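Local coordinates for protein nucleoporin NUP170 (Chaetomium thermophilum, PDB 5HAX) that probably serves as a scaffold nucleoporin of the nuclear pore complex, joining a beta-propeller to a helical region, at residues A[164-169]-A[210-215]; A[321-326]-A[337-342]. One frame throughout, in Å; residues are numbered along the deposited sequence.

Interaction 1 of 2, residues A[164-169]-A[210-215]; sequences STRMSV and SSRCGK
Met167 and Cys213 bring the two segments closest, CA to CA 5.4 Å, where 164-169 and 210-215 run in roughly the same direction, 21° apart. No backbone hydrogen bond joins the two segments, although they come this near; a water lies within hydrogen-bonding distance of both Ser168 O and Cys213 O. Direct contact is left to side chains. Val169 supplies the most intimate of them: its CG1, anti to the carbonyl carbon (chi1 -78°), packs against the backbone of Cys213, 3.2 Å from Cys213 O, while its other methyl, CG2, lies 4.1 Å from CB of Lys215. Cys213 answers with a thiol swung over to the same methyl, SG to Val169 CG1 3.7 Å, and its CB faces CB of Met167 at 4.1 Å. Cys213 O also receives the hydroxyl of Ser211, whose OG sits above the carbonyl plane at 3.0 Å. At the outer end the guanidinium groups of Arg166 and Arg212 meet with planes 72° apart, Arg166 NH1 to Arg212 NH2 4.1 Å. An acidic side chain from the chain of another protein forms a salt bridge with Arg166 and probably offsets this closeness of like charges, while Arg212 NE bonds to Gln204 O. Just before Met167, Thr165 OG1 accepts from Met167 N in an ST turn. Strands 159-170 and 213-217 are each the outermost, fourth strand of successive four-stranded blades of the propeller, so the contact joins the two blades at their outer edges; Met167 backs onto Leu145 of strand 142-151 and Tyr202 of strand 198-202, and Cys213 onto Ile200.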
loop_
_atom_site.group_PDB
_atom_site.type_symbol
_atom_site.label_atom_id
_atom_site.label_comp_id
_atom_site.label_asym_id
_atom_site.label_seq_id
_atom_site.Cartn_x
_atom_site.Cartn_y
_atom_site.Cartn_z
ATOM N N SER A 164 23.987 -12.057 17.349
ATOM C CA SER A 164 23.965 -13.509 17.396
ATOM C C SER A 164 22.863 -13.981 18.342
ATOM O O SER A 164 22.373 -13.233 19.192
ATOM C CB SER A 164 25.320 -14.056 17.839
ATOM O OG SER A 164 25.674 -13.573 19.122
ATOM N N THR A 165 22.468 -15.245 18.177
ATOM C CA THR A 165 21.330 -15.796 18.910
ATOM C C THR A 165 21.548 -17.201 19.442
ATOM O O THR A 165 20.775 -17.627 20.307
ATOM C CB THR A 165 20.080 -15.814 18.019
ATOM O OG1 THR A 165 20.257 -16.766 16.961
ATOM C CG2 THR A 165 19.810 -14.440 17.427
ATOM N N ARG A 166 22.549 -17.941 18.971
ATOM C CA ARG A 166 22.722 -19.361 19.267
ATOM C C ARG A 166 21.550 -20.200 18.773
ATOM O O ARG A 166 21.438 -21.375 19.144
ATOM C CB ARG A 166 22.932 -19.610 20.769
ATOM C CG ARG A 166 24.028 -18.772 21.409
ATOM C CD ARG A 166 24.176 -19.125 22.881
ATOM N NE ARG A 166 24.871 -18.089 23.640
ATOM C CZ ARG A 166 24.823 -17.972 24.963
ATOM N NH1 ARG A 166 24.104 -18.824 25.687
ATOM N NH2 ARG A 166 25.488 -16.997 25.570
ATOM N N MET A 167 20.677 -19.629 17.945
ATOM C CA MET A 167 19.496 -20.314 17.436
ATOM C C MET A 167 19.781 -20.816 16.026
ATOM O O MET A 167 20.016 -20.017 15.113
ATOM C CB MET A 167 18.287 -19.379 17.436
ATOM C CG MET A 167 17.849 -18.924 18.819
ATOM S SD MET A 167 16.528 -17.699 18.759
ATOM C CE MET A 167 16.219 -17.446 20.505
ATOM N N SER A 168 19.762 -22.136 15.853
ATOM C CA SER A 168 19.985 -22.741 14.548
ATOM C C SER A 168 19.532 -24.191 14.601
ATOM O O SER A 168 19.462 -24.800 15.672
ATOM C CB SER A 168 21.455 -22.652 14.126
ATOM O OG SER A 168 22.258 -23.520 14.905
ATOM N N VAL A 169 19.222 -24.736 13.426
ATOM C CA VAL A 169 18.789 -26.121 13.291
ATOM C C VAL A 169 19.347 -26.687 11.995
ATOM O O VAL A 169 19.487 -25.981 10.992
ATOM C CB VAL A 169 17.251 -26.261 13.309
ATOM C CG1 VAL A 169 16.718 -26.162 14.729
ATOM C CG2 VAL A 169 16.603 -25.222 12.403
ATOM N N SER A 210 14.292 -29.748 25.708
ATOM C CA SER A 210 13.941 -29.035 24.489
ATOM C C SER A 210 14.975 -27.949 24.228
ATOM O O SER A 210 15.363 -27.221 25.144
ATOM C CB SER A 210 12.539 -28.424 24.594
ATOM O OG SER A 210 12.130 -27.868 23.358
ATOM N N SER A 211 15.405 -27.846 22.973
ATOM C CA SER A 211 16.393 -26.860 22.571
ATOM C C SER A 211 15.741 -25.496 22.352
ATOM O O SER A 211 14.516 -25.361 22.282
ATOM C CB SER A 211 17.105 -27.312 21.297
ATOM O OG SER A 211 16.170 -27.693 20.303
ATOM N N ARG A 212 16.588 -24.469 22.245
ATOM C CA ARG A 212 16.102 -23.116 22.001
ATOM C C ARG A 212 15.494 -22.950 20.616
ATOM O O ARG A 212 14.742 -21.995 20.401
ATOM C CB ARG A 212 17.237 -22.102 22.161
ATOM C CG ARG A 212 17.352 -21.482 23.538
ATOM C CD ARG A 212 17.922 -20.075 23.434
ATOM N NE ARG A 212 18.215 -19.495 24.741
ATOM C CZ ARG A 212 19.388 -19.581 25.361
ATOM N NH1 ARG A 212 19.549 -19.016 26.549
ATOM N NH2 ARG A 212 20.401 -20.230 24.801
ATOM N N CYS A 213 15.809 -23.837 19.673
ATOM C CA CYS A 213 15.365 -23.692 18.293
ATOM C C CYS A 213 15.057 -25.064 17.715
ATOM O O CYS A 213 15.877 -25.980 17.819
ATOM C CB CYS A 213 16.430 -22.987 17.443
ATOM S SG CYS A 213 15.919 -22.651 15.741
ATOM N N GLY A 214 13.876 -25.196 17.102
ATOM C CA GLY A 214 13.446 -26.460 16.545
ATOM C C GLY A 214 12.834 -26.278 15.170
ATOM O O GLY A 214 12.545 -25.160 14.734
ATOM N N LYS A 215 12.636 -27.410 14.496
ATOM C CA LYS A 215 12.105 -27.448 13.142
ATOM C C LYS A 215 11.197 -28.660 13.006
ATOM O O LYS A 215 11.519 -29.739 13.513
ATOM C CB LYS A 215 13.239 -27.516 12.113
ATOM C CG LYS A 215 12.789 -27.505 10.666
ATOM C CD LYS A 215 13.984 -27.544 9.729
ATOM C CE LYS A 215 13.552 -27.551 8.272
ATOM N NZ LYS A 215 14.719 -27.571 7.349
HETATM O O HOH W 1 18.840 -26.730 17.635
#

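Interaction 2 of 2, residues A[321-326]-A[337-342]; sequences LSATSS and LAPQSM
Ser325 holds its hydroxyl anti to the backbone N (chi1 -179°), which carries OG across to Ala338 O, to which it donates a hydrogen bond of 3.2 Å; Leu337 CD2 rests beside Ser325 OG. Met342 sends CG anti to the backbone N (chi1 172°), which sets CG 3.7 Å from CD2 of Leu321, with SD close behind. Between these ends the strands pair antiparallel. Thr324 N donates to Ser341 O at 3.1 Å, and Ala323 CA lends that oxygen a CA-H...O contact. On the return side Thr324 O takes two donors: Gln340 N, nearly straight at 174° and 3.1 Å but approaching from above the carbonyl plane, and Ser341 N, a weak bond of 3.2 Å. Gln340 and Ser341 thus share Thr324 as partner, a classic beta bulge at the loop end of the hairpin that links strands 318-324 and 341-348 within one propeller blade. Beyond the bulge the chain of 337-339 stays alongside Ser325 with the hydroxyl of Ser325 as a polar tie; the same OG also makes a weak hydrogen bond to Ala327 O. With an alanine here, Ala338 O would probably be left without the donor that Ser325 OG supplies. Ala323 and Met342, a non-hydrogen-bonded pair, put their side chains on one face of the sheet, where Ala323 CB also meets Pro339 CB at 4.0 Å; Thr324 and Ser341 occupy the other. The Met342 face turns to the preceding blade, where Met342 lies on Tyr243, Ile251, Thr253 and Ile266 and Pro339 on Leu241.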
loop_
_atom_site.group_PDB
_atom_site.type_symbol
_atom_site.label_atom_id
_atom_site.label_comp_id
_atom_site.label_asym_id
_atom_site.label_seq_id
_atom_site.Cartn_x
_atom_site.Cartn_y
_atom_site.Cartn_z
ATOM N N LEU A 321 -9.173 -15.689 -7.660
ATOM C CA LEU A 321 -9.836 -16.840 -7.066
ATOM C C LEU A 321 -10.490 -16.463 -5.749
ATOM O O LEU A 321 -9.887 -15.784 -4.910
ATOM C CB LEU A 321 -8.852 -17.986 -6.822
ATOM C CG LEU A 321 -8.174 -18.531 -8.078
ATOM C CD1 LEU A 321 -6.750 -18.015 -8.155
ATOM C CD2 LEU A 321 -8.213 -20.051 -8.098
ATOM N N SER A 322 -11.723 -16.922 -5.577
ATOM C CA SER A 322 -12.414 -16.846 -4.304
ATOM C C SER A 322 -12.129 -18.098 -3.487
ATOM O O SER A 322 -11.660 -19.115 -4.002
ATOM C CB SER A 322 -13.920 -16.699 -4.514
ATOM O OG SER A 322 -14.452 -17.868 -5.117
ATOM N N ALA A 323 -12.417 -18.006 -2.193
ATOM C CA ALA A 323 -12.381 -19.154 -1.304
ATOM C C ALA A 323 -13.516 -19.005 -0.305
ATOM O O ALA A 323 -13.838 -17.889 0.112
ATOM C CB ALA A 323 -11.037 -19.274 -0.577
ATOM N N THR A 324 -14.127 -20.128 0.065
ATOM C CA THR A 324 -15.294 -20.112 0.933
ATOM C C THR A 324 -15.233 -21.283 1.898
ATOM O O THR A 324 -14.755 -22.366 1.549
ATOM C CB THR A 324 -16.595 -20.178 0.124
ATOM O OG1 THR A 324 -16.569 -21.321 -0.741
ATOM C CG2 THR A 324 -16.770 -18.918 -0.711
ATOM N N SER A 325 -15.711 -21.049 3.115
ATOM C CA SER A 325 -15.829 -22.091 4.119
ATOM C C SER A 325 -17.151 -22.825 3.953
ATOM O O SER A 325 -18.131 -22.276 3.439
ATOM C CB SER A 325 -15.734 -21.502 5.527
ATOM O OG SER A 325 -15.825 -22.516 6.510
ATOM N N SER A 326 -17.169 -24.084 4.390
ATOM C CA SER A 326 -18.395 -24.868 4.317
ATOM C C SER A 326 -19.456 -24.331 5.268
ATOM O O SER A 326 -20.654 -24.460 4.993
ATOM C CB SER A 326 -18.098 -26.333 4.633
ATOM O OG SER A 326 -16.949 -26.782 3.935
ATOM N N LEU A 337 -11.860 -18.961 10.880
ATOM C CA LEU A 337 -12.570 -20.028 10.186
ATOM C C LEU A 337 -11.819 -20.377 8.909
ATOM O O LEU A 337 -11.525 -19.496 8.094
ATOM C CB LEU A 337 -14.006 -19.610 9.864
ATOM C CG LEU A 337 -15.089 -20.497 10.475
ATOM C CD1 LEU A 337 -16.456 -19.885 10.247
ATOM C CD2 LEU A 337 -15.032 -21.905 9.901
ATOM N N ALA A 338 -11.518 -21.656 8.738
ATOM C CA ALA A 338 -10.723 -22.097 7.597
ATOM C C ALA A 338 -11.618 -22.287 6.377
ATOM O O ALA A 338 -12.695 -22.880 6.495
ATOM C CB ALA A 338 -10.006 -23.404 7.916
ATOM N N PRO A 339 -11.216 -21.810 5.201
ATOM C CA PRO A 339 -11.945 -22.157 3.981
ATOM C C PRO A 339 -11.692 -23.608 3.607
ATOM O O PRO A 339 -10.739 -24.240 4.066
ATOM C CB PRO A 339 -11.368 -21.198 2.935
ATOM C CG PRO A 339 -9.980 -20.944 3.408
ATOM C CD PRO A 339 -10.035 -20.974 4.913
ATOM N N GLN A 340 -12.572 -24.138 2.758
ATOM C CA GLN A 340 -12.468 -25.516 2.302
ATOM C C GLN A 340 -12.631 -25.658 0.796
ATOM O O GLN A 340 -12.518 -26.777 0.282
ATOM C CB GLN A 340 -13.509 -26.394 3.014
ATOM C CG GLN A 340 -13.317 -26.475 4.522
ATOM C CD GLN A 340 -11.983 -27.092 4.911
ATOM O OE1 GLN A 340 -11.402 -27.873 4.156
ATOM N NE2 GLN A 340 -11.488 -26.736 6.092
ATOM N N SER A 341 -12.873 -24.565 0.078
ATOM C CA SER A 341 -13.056 -24.597 -1.363
ATOM C C SER A 341 -12.421 -23.353 -1.964
ATOM O O SER A 341 -12.366 -22.299 -1.326
ATOM C CB SER A 341 -14.544 -24.671 -1.734
ATOM O OG SER A 341 -14.726 -24.668 -3.138
ATOM N N MET A 342 -11.929 -23.491 -3.195
ATOM C CA MET A 342 -11.336 -22.390 -3.941
ATOM C C MET A 342 -11.762 -22.506 -5.394
ATOM O O MET A 342 -11.723 -23.595 -5.974
ATOM C CB MET A 342 -9.802 -22.393 -3.836
ATOM C CG MET A 342 -9.112 -21.385 -4.751
ATOM S SD MET A 342 -7.320 -21.330 -4.520
ATOM C CE MET A 342 -7.205 -20.512 -2.933
#

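Interaction 1 closes before interaction 2 opens along the chain, and both fall in the propeller formed by the Nup133-like family region. Their centres are 35 Å apart and their nearest atoms about 22 Å, so they do not touch. They represent two levels of the same architecture: 164-169 with 210-215 joins separate sheets, 114-170 and 178-217, whereas 321-326 with 337-342 pairs two strands of one sheet, strands 318-324 and 341-348. The four-stranded sheet spanning 230-268 comes between the sheets of the two contacts in the sequence, and interaction 2 packs on it. Blade-to-blade packing and pairing inside a blade together build the ring.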